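Local coordinates for MexT protein (PDB 6L33) that probably acts as a LysR-type, DNA-binding transcriptional activator of the MexEF-OprN efflux pump genes, represented here by its regulatory domain, at residues I58-L68 with F179-G187; Y99-V107 with L144-V153. All coordinates share one frame; numbering follows the deposited sequence.

Interaction 1 (I58-L68 with F179-G187); sequences ISVGVSYTDEL and FELSMAWRG
The Y64 ring turns one face to L181, whose CD2 lies over its centre, 3.6 Å from the ring centroid and only 10° off the ring normal, a CH-pi contact. F179 O sits at the rim of the same ring, near its plane, 3.4 Å from Y64 CD1, while Y64 OH bonds to D17. Next to it the F179 ring takes D66 CB over one face, off centre, with the carboxylate of D66 turned 24° from the ring plane.

Strands 60-62 and 181-186 run antiparallel inside a mixed sheet of the periplasmic-binding-protein type. Two backbone bonds join G61 N to A184 O and A184 N to G61 O, both 2.9 Å; S63 and S182 form the next hydrogen-bonded pair. Beyond the corner at S63, T65 N still reaches E180 O at 3.2 Å.

On the side of V60 and V62, V60 CG2 meets CG of M183, a selenomethionine, at 3.6 Å; CG2 lies anti to the backbone N of V60, which turns it to this neighbour. On the other side L68 CD1 packs on A184 CB. Packing is thus mostly apolar, with polar groups at the T65 end, where R74 bonds to T65 OG1 and would probably balance E180, a pairing less sure in the model.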
# COMPACT_ATOMS: atom_id res chain seq x y z
N ILE B 58 -2.11 -12.30 -11.62
CA ILE B 58 -0.79 -12.76 -11.20
C ILE B 58 -0.68 -14.24 -11.55
O ILE B 58 -1.68 -14.95 -11.68
CB ILE B 58 -0.53 -12.55 -9.69
CG1 ILE B 58 -1.44 -13.45 -8.85
CG2 ILE B 58 -0.69 -11.08 -9.31
CD1 ILE B 58 -1.19 -13.36 -7.35
N SER B 59 0.56 -14.70 -11.72
CA SER B 59 0.81 -16.12 -11.86
C SER B 59 1.18 -16.78 -10.54
O SER B 59 0.97 -17.98 -10.37
CB SER B 59 1.93 -16.37 -12.87
OG SER B 59 3.18 -15.91 -12.38
N VAL B 60 1.72 -16.01 -9.60
CA VAL B 60 2.13 -16.52 -8.30
C VAL B 60 2.05 -15.37 -7.31
O VAL B 60 2.22 -14.21 -7.67
CB VAL B 60 3.55 -17.13 -8.36
CG1 VAL B 60 4.56 -16.09 -8.78
CG2 VAL B 60 3.93 -17.76 -7.02
N GLY B 61 1.76 -15.71 -6.06
CA GLY B 61 1.70 -14.71 -5.01
C GLY B 61 2.38 -15.21 -3.75
O GLY B 61 2.37 -16.40 -3.45
N VAL B 62 2.98 -14.27 -3.03
CA VAL B 62 3.53 -14.51 -1.70
C VAL B 62 2.78 -13.59 -0.75
O VAL B 62 3.02 -12.38 -0.73
CB VAL B 62 5.04 -14.28 -1.64
CG1 VAL B 62 5.57 -14.67 -0.27
CG2 VAL B 62 5.74 -15.08 -2.73
N SER B 63 1.88 -14.17 0.03
CA SER B 63 0.92 -13.40 0.80
C SER B 63 0.46 -14.23 1.99
O SER B 63 0.67 -15.44 2.03
CB SER B 63 -0.29 -13.01 -0.07
OG SER B 63 -1.16 -12.12 0.60
N TYR B 64 -0.15 -13.56 2.95
CA TYR B 64 -1.01 -14.27 3.88
C TYR B 64 -2.19 -14.83 3.11
O TYR B 64 -2.77 -14.16 2.25
CB TYR B 64 -1.49 -13.34 5.00
CG TYR B 64 -0.36 -12.69 5.75
CD1 TYR B 64 0.36 -13.39 6.72
CD2 TYR B 64 0.01 -11.37 5.48
CE1 TYR B 64 1.40 -12.79 7.40
CE2 TYR B 64 1.04 -10.77 6.16
CZ TYR B 64 1.74 -11.48 7.12
OH TYR B 64 2.77 -10.88 7.80
N THR B 65 -2.52 -16.09 3.38
CA THR B 65 -3.57 -16.77 2.63
C THR B 65 -4.52 -17.47 3.59
O THR B 65 -4.10 -18.00 4.62
CB THR B 65 -2.99 -17.79 1.65
OG1 THR B 65 -2.23 -18.77 2.37
CG2 THR B 65 -2.10 -17.11 0.61
N ASP B 66 -5.81 -17.45 3.24
CA ASP B 66 -6.81 -18.19 3.99
C ASP B 66 -7.27 -19.33 3.09
O ASP B 66 -6.71 -20.43 3.14
CB ASP B 66 -7.93 -17.25 4.45
CG ASP B 66 -8.96 -17.95 5.32
OD1 ASP B 66 -8.75 -19.13 5.67
OD2 ASP B 66 -9.98 -17.31 5.66
N GLU B 67 -8.28 -19.12 2.24
CA GLU B 67 -8.70 -20.12 1.27
C GLU B 67 -8.25 -19.72 -0.13
O GLU B 67 -8.13 -18.54 -0.45
CB GLU B 67 -10.22 -20.30 1.30
CG GLU B 67 -10.82 -20.37 2.69
CD GLU B 67 -10.73 -21.75 3.30
OE1 GLU B 67 -11.12 -21.91 4.47
OE2 GLU B 67 -10.26 -22.68 2.61
N LEU B 68 -8.02 -20.73 -0.96
CA LEU B 68 -7.57 -20.57 -2.33
C LEU B 68 -8.47 -21.37 -3.25
O LEU B 68 -9.12 -22.33 -2.82
CB LEU B 68 -6.12 -21.03 -2.49
CG LEU B 68 -5.07 -20.23 -1.70
CD1 LEU B 68 -3.74 -20.95 -1.71
CD2 LEU B 68 -4.93 -18.83 -2.26
N PHE B 179 -2.85 -15.91 10.00
CA PHE B 179 -2.76 -16.67 8.76
C PHE B 179 -1.31 -16.93 8.39
O PHE B 179 -0.42 -16.10 8.62
CB PHE B 179 -3.46 -15.92 7.62
CG PHE B 179 -4.95 -15.86 7.75
CD1 PHE B 179 -5.67 -16.98 8.16
CD2 PHE B 179 -5.64 -14.70 7.46
CE1 PHE B 179 -7.05 -16.92 8.27
CE2 PHE B 179 -7.02 -14.64 7.57
CZ PHE B 179 -7.72 -15.75 7.98
N GLU B 180 -1.08 -18.10 7.80
CA GLU B 180 0.23 -18.45 7.27
C GLU B 180 0.64 -17.50 6.14
O GLU B 180 -0.20 -16.98 5.41
CB GLU B 180 0.20 -19.88 6.74
CG GLU B 180 -0.97 -20.11 5.78
CD GLU B 180 -0.98 -21.49 5.14
OE1 GLU B 180 -0.93 -21.57 3.89
OE2 GLU B 180 -1.05 -22.49 5.88
N LEU B 181 1.94 -17.28 6.02
CA LEU B 181 2.49 -16.76 4.77
C LEU B 181 2.65 -17.92 3.80
O LEU B 181 3.24 -18.95 4.15
CB LEU B 181 3.83 -16.06 5.00
CG LEU B 181 3.86 -14.57 5.33
CD1 LEU B 181 5.30 -14.07 5.42
CD2 LEU B 181 3.07 -13.76 4.30
N SER B 182 2.12 -17.77 2.59
CA SER B 182 2.12 -18.84 1.61
C SER B 182 2.68 -18.35 0.29
O SER B 182 2.62 -17.15 -0.03
CB SER B 182 0.71 -19.39 1.37
OG SER B 182 0.27 -20.21 2.44
N MSE B 183 3.22 -19.28 -0.48
CA MSE B 183 3.39 -19.07 -1.91
C MSE B 183 2.30 -19.87 -2.60
O MSE B 183 2.18 -21.08 -2.38
CB MSE B 183 4.77 -19.50 -2.41
CG MSE B 183 4.89 -19.37 -3.92
SE MSE B 183 6.62 -19.88 -4.66
CE MSE B 183 7.77 -18.91 -3.42
N ALA B 184 1.50 -19.21 -3.42
CA ALA B 184 0.37 -19.86 -4.06
C ALA B 184 0.37 -19.54 -5.55
O ALA B 184 0.66 -18.41 -5.95
CB ALA B 184 -0.96 -19.43 -3.44
N TRP B 185 0.06 -20.55 -6.35
CA TRP B 185 -0.01 -20.39 -7.79
C TRP B 185 -1.11 -21.30 -8.32
O TRP B 185 -1.61 -22.18 -7.62
CB TRP B 185 1.34 -20.68 -8.46
CG TRP B 185 1.83 -22.08 -8.29
CD1 TRP B 185 1.71 -23.10 -9.19
CD2 TRP B 185 2.54 -22.62 -7.17
NE1 TRP B 185 2.30 -24.24 -8.69
CE2 TRP B 185 2.81 -23.97 -7.45
CE3 TRP B 185 2.97 -22.09 -5.95
CZ2 TRP B 185 3.49 -24.80 -6.56
CZ3 TRP B 185 3.65 -22.92 -5.06
CH2 TRP B 185 3.90 -24.26 -5.38
N ARG B 186 -1.48 -21.07 -9.57
CA ARG B 186 -2.59 -21.77 -10.20
C ARG B 186 -2.11 -23.10 -10.76
O ARG B 186 -0.97 -23.23 -11.23
CB ARG B 186 -3.19 -20.91 -11.31
CG ARG B 186 -2.16 -20.46 -12.32
CD ARG B 186 -1.50 -19.14 -11.95
NE ARG B 186 -2.42 -18.01 -12.02
CZ ARG B 186 -3.02 -17.60 -13.13
NH1 ARG B 186 -2.81 -18.20 -14.29
NH2 ARG B 186 -3.85 -16.57 -13.07
N GLY B 187 -3.00 -24.10 -10.71
CA GLY B 187 -2.62 -25.44 -11.12
C GLY B 187 -2.13 -25.53 -12.55
O GLY B 187 -1.24 -26.32 -12.86

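Interaction 2 (Y99-V107 with L144-V153); sequences YCARPHALV and LAGTDIIATV
Two neighbouring parallel strands, 103-107 and 150-153, meet here in the mixed sheet of one half of the LysR regulatory domain. I150 pairs with the neighbouring strand through both its N and its O: the N gives to P103 O at 3.0 Å, and the O takes A105 N at 2.8 Å with an N-H...O angle of 168°. Its CG1 and CD1 run beside the H104 ring, pointing the same way, with CD1 3.4 Å from H104 CE1; CD1 also touches Y99 CD1. The imidazole is held at two corners, NE2 giving to Y99 O and ND1 bonded to a water, and its CE1 lies over the centre of the Y99 ring. That water also bonds to T152 OG1, which sits in the plane of the Y99 ring at its edge, modelled 2.4 Å from Y99 OH, so short that the exact length is doubtful.

The strands follow the parallel order of an alpha/beta sheet of the periplasmic-binding-protein kind, but splay at 36°. Further along, a second water bridges them, giving to A105 O and accepting from T152 N.

At the other end R102 grips D148 O side-on with NE and NH1, each 3.0 Å away. NE lies on a carbonyl lone pair, whereas NH1 comes from above the carbonyl plane. A bend at chi3 (64°) swings the guanidinium edge onto that oxygen, I150 CG2 rests over one face of the group, and NH1 also forms a salt bridge with D88.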
# COMPACT_ATOMS: atom_id res chain seq x y z
N TYR B 99 -6.25 -4.41 27.15
CA TYR B 99 -6.44 -4.56 25.72
C TYR B 99 -7.85 -4.15 25.31
O TYR B 99 -8.04 -3.39 24.35
CB TYR B 99 -6.16 -6.01 25.32
CG TYR B 99 -6.20 -6.28 23.84
CD1 TYR B 99 -5.06 -6.15 23.06
CD2 TYR B 99 -7.38 -6.68 23.22
CE1 TYR B 99 -5.09 -6.40 21.70
CE2 TYR B 99 -7.42 -6.93 21.86
CZ TYR B 99 -6.27 -6.79 21.11
OH TYR B 99 -6.31 -7.04 19.76
N CYS B 100 -8.85 -4.64 26.04
CA CYS B 100 -10.24 -4.37 25.70
C CYS B 100 -10.63 -2.92 25.94
O CYS B 100 -11.62 -2.45 25.37
CB CYS B 100 -11.16 -5.30 26.50
SG CYS B 100 -11.25 -6.97 25.82
N ALA B 101 -9.89 -2.19 26.78
CA ALA B 101 -10.23 -0.82 27.11
C ALA B 101 -9.56 0.20 26.20
O ALA B 101 -10.05 1.33 26.09
CB ALA B 101 -9.85 -0.51 28.56
N ARG B 102 -8.48 -0.16 25.54
CA ARG B 102 -7.80 0.82 24.71
C ARG B 102 -8.37 0.82 23.30
O ARG B 102 -9.06 -0.12 22.90
CB ARG B 102 -6.30 0.52 24.70
CG ARG B 102 -5.64 0.97 26.00
CD ARG B 102 -4.19 0.57 26.10
NE ARG B 102 -3.37 1.21 25.08
CZ ARG B 102 -2.06 1.40 25.19
NH1 ARG B 102 -1.39 1.98 24.20
NH2 ARG B 102 -1.42 1.01 26.28
N PRO B 103 -8.16 1.89 22.53
CA PRO B 103 -8.63 1.91 21.15
C PRO B 103 -7.70 1.14 20.23
O PRO B 103 -6.51 0.99 20.49
CB PRO B 103 -8.64 3.40 20.80
CG PRO B 103 -7.54 3.97 21.64
CD PRO B 103 -7.57 3.18 22.93
N HIS B 104 -8.27 0.64 19.13
CA HIS B 104 -7.57 -0.29 18.27
C HIS B 104 -7.52 0.19 16.83
O HIS B 104 -8.44 0.84 16.34
CB HIS B 104 -8.22 -1.67 18.33
CG HIS B 104 -8.14 -2.31 19.68
ND1 HIS B 104 -7.20 -3.27 20.00
CD2 HIS B 104 -8.86 -2.10 20.81
CE1 HIS B 104 -7.36 -3.64 21.25
NE2 HIS B 104 -8.36 -2.95 21.77
N ALA B 105 -6.41 -0.13 16.17
CA ALA B 105 -6.26 0.03 14.74
C ALA B 105 -6.32 -1.35 14.10
O ALA B 105 -5.65 -2.29 14.57
CB ALA B 105 -4.94 0.72 14.39
N LEU B 106 -7.12 -1.48 13.06
CA LEU B 106 -7.35 -2.76 12.40
C LEU B 106 -6.81 -2.70 10.98
O LEU B 106 -7.12 -1.76 10.23
CB LEU B 106 -8.85 -3.09 12.38
CG LEU B 106 -9.27 -4.41 11.74
CD1 LEU B 106 -8.78 -5.58 12.57
CD2 LEU B 106 -10.79 -4.46 11.57
N VAL B 107 -5.99 -3.68 10.61
CA VAL B 107 -5.59 -3.84 9.21
C VAL B 107 -6.72 -4.60 8.53
O VAL B 107 -6.81 -5.83 8.61
CB VAL B 107 -4.25 -4.56 9.07
CG1 VAL B 107 -3.83 -4.60 7.60
CG2 VAL B 107 -3.19 -3.86 9.91
N LEU B 144 0.18 5.22 14.77
CA LEU B 144 0.02 4.97 16.19
C LEU B 144 0.87 5.87 17.07
O LEU B 144 0.58 5.99 18.27
CB LEU B 144 0.36 3.51 16.52
CG LEU B 144 -0.31 2.42 15.69
CD1 LEU B 144 0.19 1.05 16.12
CD2 LEU B 144 -1.81 2.51 15.81
N ALA B 145 1.90 6.51 16.51
CA ALA B 145 2.85 7.27 17.31
C ALA B 145 2.15 8.36 18.11
O ALA B 145 1.26 9.06 17.61
CB ALA B 145 3.91 7.90 16.40
N GLY B 146 2.54 8.50 19.38
CA GLY B 146 1.96 9.51 20.24
C GLY B 146 0.53 9.27 20.64
O GLY B 146 -0.12 10.19 21.14
N THR B 147 0.01 8.06 20.43
CA THR B 147 -1.35 7.69 20.82
C THR B 147 -1.30 6.42 21.65
O THR B 147 -0.27 5.75 21.76
CB THR B 147 -2.26 7.46 19.60
OG1 THR B 147 -1.98 6.17 19.04
CG2 THR B 147 -2.04 8.53 18.54
N ASP B 148 -2.45 6.08 22.24
CA ASP B 148 -2.62 4.80 22.92
C ASP B 148 -3.35 3.78 22.05
O ASP B 148 -3.83 2.76 22.57
CB ASP B 148 -3.34 5.00 24.25
CG ASP B 148 -4.80 5.39 24.08
OD1 ASP B 148 -5.11 6.13 23.12
OD2 ASP B 148 -5.63 4.96 24.90
N ILE B 149 -3.45 4.03 20.74
CA ILE B 149 -4.04 3.05 19.84
C ILE B 149 -3.08 1.88 19.68
O ILE B 149 -1.86 2.06 19.55
CB ILE B 149 -4.37 3.67 18.48
CG1 ILE B 149 -5.28 4.90 18.64
CG2 ILE B 149 -5.03 2.65 17.56
CD1 ILE B 149 -5.38 5.74 17.38
N ILE B 150 -3.62 0.66 19.68
CA ILE B 150 -2.82 -0.54 19.52
C ILE B 150 -3.33 -1.31 18.31
O ILE B 150 -4.49 -1.17 17.90
CB ILE B 150 -2.84 -1.42 20.79
CG1 ILE B 150 -4.25 -1.92 21.08
CG2 ILE B 150 -2.31 -0.64 21.98
CD1 ILE B 150 -4.40 -2.51 22.48
N ALA B 151 -2.45 -2.11 17.72
CA ALA B 151 -2.77 -2.93 16.56
C ALA B 151 -2.36 -4.37 16.83
O ALA B 151 -1.38 -4.63 17.54
CB ALA B 151 -2.07 -2.41 15.29
N THR B 152 -3.12 -5.30 16.27
CA THR B 152 -2.84 -6.74 16.38
C THR B 152 -2.55 -7.26 14.98
O THR B 152 -3.44 -7.30 14.13
CB THR B 152 -4.02 -7.48 17.00
OG1 THR B 152 -4.43 -6.83 18.21
CG2 THR B 152 -3.64 -8.92 17.31
N VAL B 153 -1.30 -7.66 14.75
CA VAL B 153 -0.83 -8.00 13.40
C VAL B 153 -0.08 -9.32 13.45
O VAL B 153 0.37 -9.76 14.52
CB VAL B 153 0.06 -6.87 12.81
CG1 VAL B 153 -0.66 -5.53 12.85
CG2 VAL B 153 1.39 -6.79 13.57
O HOH W 1 -5.44 -4.31 18.30
O HOH W 2 -5.54 -4.84 15.10

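Interaction 1 and interaction 2 sit on opposite sides of the chain's centre, their own centres about 28 Å apart, each within a different five-stranded mixed sheet. Along the chain, 99-107 and 144-153 fall inside the loop closed by 58-68 with 179-187, as expected where the chain crosses into a second lobe and returns. Both are largely buried, but the centre of interaction 1 lies about 11 Å from the chain's centre and that of interaction 2 about 18 Å, with D148 exposed. Interaction 1 joins antiparallel strands by backbone bonds and apolar or CH-pi packing, with a polar end at T65; interaction 2 joins splayed parallel strands, adding waters, a tyrosine-threonine pair and an arginine on a backbone carbonyl.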